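Long-range contacts in prolyl oligopeptidase (PDB 5N4B), which cleaves peptide bonds on the C-terminal side of prolyl residues and closes peptide macrocycles in the biosynthesis of the amanitin toxins: residues L194-K199 / H240-T245; K156-A161 / Y173-S178. The protein carries 1 engineered substitution. One frame throughout, in Å; residues are numbered along the deposited sequence. Where two conformers were deposited one is given.

Contact 1: L194-K199 / H240-T245; sequences LSDEVK and HKVGTT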
# COMPACT_ATOMS: atom_id res chain seq x y z
N LEU A 194 7.22 28.93 -6.06
CA LEU A 194 6.63 30.01 -5.28
C LEU A 194 7.03 29.92 -3.81
O LEU A 194 7.50 28.89 -3.35
CB LEU A 194 5.11 29.89 -5.36
CG LEU A 194 4.47 29.91 -6.72
CD1 LEU A 194 2.94 29.87 -6.55
CD2 LEU A 194 4.87 31.14 -7.48
N SER A 195 6.85 31.02 -3.04
CA SER A 195 7.23 30.97 -1.64
C SER A 195 6.25 30.17 -0.79
O SER A 195 6.55 29.91 0.39
CB SER A 195 7.38 32.37 -1.05
OG SER A 195 6.13 33.00 -1.18
N ASP A 196 5.12 29.75 -1.36
CA ASP A 196 4.13 28.96 -0.63
C ASP A 196 4.79 27.77 0.05
O ASP A 196 5.53 27.03 -0.59
CB ASP A 196 3.10 28.39 -1.61
CG ASP A 196 2.33 29.46 -2.38
OD1 ASP A 196 2.92 30.49 -2.77
OD2 ASP A 196 1.12 29.24 -2.65
N GLU A 197 4.49 27.55 1.32
CA GLU A 197 5.00 26.39 2.05
C GLU A 197 3.90 25.89 2.97
O GLU A 197 3.59 26.51 3.98
CB GLU A 197 6.26 26.77 2.83
CG GLU A 197 6.84 25.60 3.58
CD GLU A 197 8.22 25.89 4.16
OE1 GLU A 197 8.31 26.83 4.98
OE2 GLU A 197 9.20 25.23 3.73
N VAL A 198 3.29 24.78 2.61
CA VAL A 198 2.11 24.29 3.29
C VAL A 198 2.53 23.10 4.16
O VAL A 198 2.67 21.97 3.68
CB VAL A 198 1.03 23.93 2.27
CG1 VAL A 198 -0.18 23.36 2.93
CG2 VAL A 198 0.66 25.16 1.45
N LYS A 199 2.78 23.34 5.44
CA LYS A 199 3.33 22.37 6.36
C LYS A 199 2.23 21.53 7.01
O LYS A 199 1.03 21.85 6.97
CB LYS A 199 4.13 23.09 7.45
CG LYS A 199 5.40 23.74 6.87
CD LYS A 199 6.21 24.48 7.93
CE LYS A 199 6.75 23.54 9.02
NZ LYS A 199 7.78 22.55 8.59
N HIS A 240 -5.69 25.93 0.64
CA HIS A 240 -4.57 26.82 0.37
C HIS A 240 -4.76 27.51 -0.97
O HIS A 240 -4.92 26.84 -1.99
CB HIS A 240 -3.27 26.02 0.33
CG HIS A 240 -2.11 26.88 -0.01
ND1 HIS A 240 -1.67 27.87 0.84
CD2 HIS A 240 -1.38 27.02 -1.14
CE1 HIS A 240 -0.67 28.53 0.29
NE2 HIS A 240 -0.47 28.04 -0.92
N LYS A 241 -4.73 28.86 -0.96
CA LYS A 241 -4.78 29.65 -2.17
C LYS A 241 -3.36 29.82 -2.72
O LYS A 241 -2.44 30.20 -1.99
CB LYS A 241 -5.41 31.00 -1.85
CG LYS A 241 -5.43 31.94 -3.03
CD LYS A 241 -6.12 33.25 -2.65
CE LYS A 241 -6.16 34.15 -3.86
NZ LYS A 241 -6.47 35.56 -3.44
N VAL A 242 -3.18 29.51 -4.01
CA VAL A 242 -1.86 29.67 -4.62
C VAL A 242 -1.40 31.10 -4.51
O VAL A 242 -2.16 32.04 -4.76
CB VAL A 242 -1.89 29.23 -6.08
CG1 VAL A 242 -0.57 29.49 -6.76
CG2 VAL A 242 -2.19 27.76 -6.18
N GLY A 243 -0.11 31.27 -4.16
CA GLY A 243 0.48 32.59 -4.05
C GLY A 243 0.31 33.25 -2.71
O GLY A 243 0.43 34.48 -2.62
N THR A 244 -0.00 32.47 -1.68
CA THR A 244 -0.16 32.96 -0.32
C THR A 244 0.67 32.08 0.60
O THR A 244 1.08 30.98 0.23
CB THR A 244 -1.62 32.95 0.19
OG1 THR A 244 -2.10 31.58 0.29
CG2 THR A 244 -2.53 33.73 -0.68
N THR A 245 0.90 32.59 1.81
CA THR A 245 1.48 31.79 2.88
C THR A 245 0.37 31.01 3.61
O THR A 245 -0.82 31.33 3.53
CB THR A 245 2.20 32.68 3.93
OG1 THR A 245 1.22 33.37 4.70
CG2 THR A 245 3.11 33.69 3.33

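Contact 2: K156-A161 / Y173-S178; sequences KFFAYA and YVRSTS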
# COMPACT_ATOMS: atom_id res chain seq x y z
N LYS A 156 -1.41 25.06 -15.07
CA LYS A 156 -0.45 26.13 -14.81
C LYS A 156 0.43 25.87 -13.61
O LYS A 156 1.53 26.43 -13.56
CB LYS A 156 -1.18 27.47 -14.62
CG LYS A 156 -1.88 27.89 -15.92
CD LYS A 156 -2.63 29.25 -15.83
CE LYS A 156 -1.67 30.45 -15.76
NZ LYS A 156 -2.40 31.78 -15.77
N PHE A 157 0.00 25.03 -12.65
CA PHE A 157 0.72 24.86 -11.42
C PHE A 157 0.86 23.39 -11.09
O PHE A 157 0.05 22.56 -11.52
CB PHE A 157 0.08 25.60 -10.23
CG PHE A 157 0.18 27.08 -10.36
CD1 PHE A 157 1.38 27.70 -10.20
CD2 PHE A 157 -0.90 27.83 -10.75
CE1 PHE A 157 1.50 29.08 -10.34
CE2 PHE A 157 -0.78 29.20 -10.88
CZ PHE A 157 0.40 29.80 -10.69
N PHE A 158 1.90 23.09 -10.33
CA PHE A 158 2.23 21.74 -9.89
C PHE A 158 2.45 21.80 -8.39
O PHE A 158 3.37 22.46 -7.93
CB PHE A 158 3.49 21.28 -10.61
CG PHE A 158 4.01 19.90 -10.20
CD1 PHE A 158 3.32 18.75 -10.55
CD2 PHE A 158 5.21 19.76 -9.52
CE1 PHE A 158 3.84 17.51 -10.26
CE2 PHE A 158 5.71 18.51 -9.23
CZ PHE A 158 5.03 17.41 -9.55
N ALA A 159 1.61 21.12 -7.64
CA ALA A 159 1.74 21.03 -6.19
C ALA A 159 2.42 19.71 -5.85
O ALA A 159 2.12 18.68 -6.46
CB ALA A 159 0.38 21.10 -5.52
N TYR A 160 3.36 19.73 -4.91
CA TYR A 160 4.13 18.54 -4.62
C TYR A 160 4.47 18.47 -3.15
O TYR A 160 4.90 19.47 -2.56
CB TYR A 160 5.39 18.43 -5.46
CG TYR A 160 6.31 19.62 -5.44
CD1 TYR A 160 6.02 20.75 -6.20
CD2 TYR A 160 7.54 19.61 -4.78
CE1 TYR A 160 6.88 21.84 -6.26
CE2 TYR A 160 8.42 20.71 -4.85
CZ TYR A 160 8.06 21.80 -5.62
OH TYR A 160 8.93 22.89 -5.74
N ALA A 161 4.26 17.32 -2.56
CA ALA A 161 4.48 17.06 -1.15
C ALA A 161 5.85 16.44 -0.94
O ALA A 161 6.19 15.44 -1.61
CB ALA A 161 3.40 16.12 -0.60
N TYR A 173 4.66 22.20 -1.60
CA TYR A 173 5.19 23.32 -2.35
C TYR A 173 4.45 23.42 -3.68
O TYR A 173 3.75 22.48 -4.09
CB TYR A 173 6.72 23.17 -2.61
CG TYR A 173 7.50 23.11 -1.34
CD1 TYR A 173 7.85 24.27 -0.68
CD2 TYR A 173 7.84 21.91 -0.76
CE1 TYR A 173 8.55 24.22 0.48
CE2 TYR A 173 8.54 21.85 0.43
CZ TYR A 173 8.89 23.02 1.04
OH TYR A 173 9.57 22.97 2.26
N VAL A 174 4.55 24.59 -4.32
CA VAL A 174 3.87 24.86 -5.57
C VAL A 174 4.84 25.54 -6.51
O VAL A 174 5.55 26.50 -6.13
CB VAL A 174 2.63 25.74 -5.39
CG1 VAL A 174 1.87 25.93 -6.74
CG2 VAL A 174 1.72 25.19 -4.29
N ARG A 175 4.84 25.08 -7.74
CA ARG A 175 5.64 25.72 -8.78
C ARG A 175 4.88 25.80 -10.09
O ARG A 175 4.00 25.00 -10.38
CB ARG A 175 7.01 25.03 -9.02
CG ARG A 175 6.85 23.65 -9.67
CD ARG A 175 8.11 22.80 -9.58
NE ARG A 175 9.26 23.48 -10.12
CZ ARG A 175 10.26 23.99 -9.40
NH1 ARG A 175 10.34 23.88 -8.09
NH2 ARG A 175 11.21 24.65 -10.03
N SER A 176 5.23 26.80 -10.90
CA SER A 176 4.70 26.91 -12.24
C SER A 176 5.12 25.71 -13.07
O SER A 176 6.26 25.24 -12.99
CB SER A 176 5.26 28.17 -12.90
OG SER A 176 4.88 28.16 -14.28
N THR A 177 4.21 25.22 -13.92
CA THR A 177 4.55 24.17 -14.85
C THR A 177 5.58 24.58 -15.89
O THR A 177 6.10 23.71 -16.60
CB THR A 177 3.28 23.58 -15.50
OG1 THR A 177 2.52 24.58 -16.22
CG2 THR A 177 2.43 22.99 -14.42
N SER A 178 5.83 25.87 -16.03
CA SER A 178 6.85 26.40 -16.92
C SER A 178 8.20 26.54 -16.24
O SER A 178 9.13 27.04 -16.86
CB SER A 178 6.42 27.79 -17.41
OG SER A 178 6.43 28.71 -16.34
O HOH W 1 2.25 28.91 -14.41

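Contact 1: L194-K199 / H240-T245
Two donors from segment 240-245 grip a single carboxylate oxygen, Asp196 OD2. His240 NE2 lies 2.6 Å from Asp196 OD2 in a nearly straight bond (N-H...O 164°), reaching the oxygen on its anti side and somewhat out of the carboxylate plane. The backbone amide of Gly243 takes the syn lone pair, with Gly243 N 2.8 Å from Asp196 OD2 and a more bent approach. The carboxylate sits at the edge of the imidazole, OD2 close to the ring plane, while the two flat groups stand almost perpendicular, 82° apart. With CG anti to its carbonyl carbon (chi1 -61°), Asp196 carries the carboxylate across to the partner segment.

Two further contacts hold the imidazole: Val198 CG2 rests over the centre of one face, 3.6 Å from the centroid of the His240 ring in a CH-pi contact, and His240 ND1 is hydrogen-bonded to Asp249. With a carboxylate at each nitrogen, the ring of His240 is probably biased toward its protonated form. This contact bridges two neighbouring four-stranded blades of the beta-propeller: 194-199 leads into the outermost strand 198-201 of one blade, and 240-245 leaves strand 236-241 of the next.

After that strand the chain reverses in a type II beta turn from Lys241 to Thr244, which presents the Gly243 N-H to the aspartate. Gly243 takes a positive phi, a backbone shape that glycine, having no CB to press on the preceding carbonyl, adopts easily. Across the turn, Thr244 OG1 donates to Lys241 O at 2.7 Å, whereas the backbone bond from Thr244 N to the same oxygen is weak. Farther out, Leu194 and Val242 cross at about a right angle, methyl against methyl, with Leu194 CD1 3.5 Å from Val242 CG1.

Contact 2: K156-A161 / Y173-S178
Val174 CG1 packs against Phe157, 3.9 Å from Phe157 CD1, and Ala159 CB points to the same side of the sheet as Val174. These residues belong to a beta hairpin, strands 157-164 and 170-176, the two inner strands of a four-stranded propeller blade. Trp208 and Phe215 of the next blade pack on this apolar side.

The strands pair in antiparallel register. Phe158 with Arg175 and Tyr160 with Tyr173 are hydrogen-bonded pairs; Ala159 with Val174 lies between them as a non-hydrogen-bonded pair, where Ala159 CA approaches Tyr173 O to 3.2 Å in a CA-H...O contact.

On the other face, the Tyr160 ring leans across the partner strand because its CG stands between the backbone N and carbonyl carbon (chi1 53°). Tyr173 CB sits over that ring, toward the rim, 3.6 Å from Tyr160 CZ, while the two tyrosine rings meet obliquely. Arg175 runs past the same ring, CD 3.7 Å from Tyr160 CE1, then bends at chi3; its NH1 donates to Tyr160 OH at 2.9 Å, with the hydroxyl in the guanidinium plane. Asp191 forms a salt bridge to that same NH1.

At the end of the pairing, Thr177 N donates to Lys156 O at 3.0 Å from above the carbonyl plane, and a water joins Lys156 O to Ser176 OG, 2.7 Å from each.

How the contacts relate
The centres of contacts 1 and 2 lie about 11 Å apart within the N-terminal beta-propeller domain. Along the chain the hairpin of contact 2 is complete before the first segment of contact 1 begins. Strand 170-176 is the direct neighbour of strand 198-201: contact 2 is thus internal to one blade, and contact 1 ties that blade's outermost strand to the following blade. They meet where Leu194 N lies 3.0 Å from Val174 O and Glu197 OE2 2.7 Å from Tyr173 OH, both probable hydrogen bonds, and where Val242 CG1 packs on Phe157 CZ. The backbone pairing that builds the blade thus gives way to side-chain contacts at the seam with the next blade, away from the charge-relay residues.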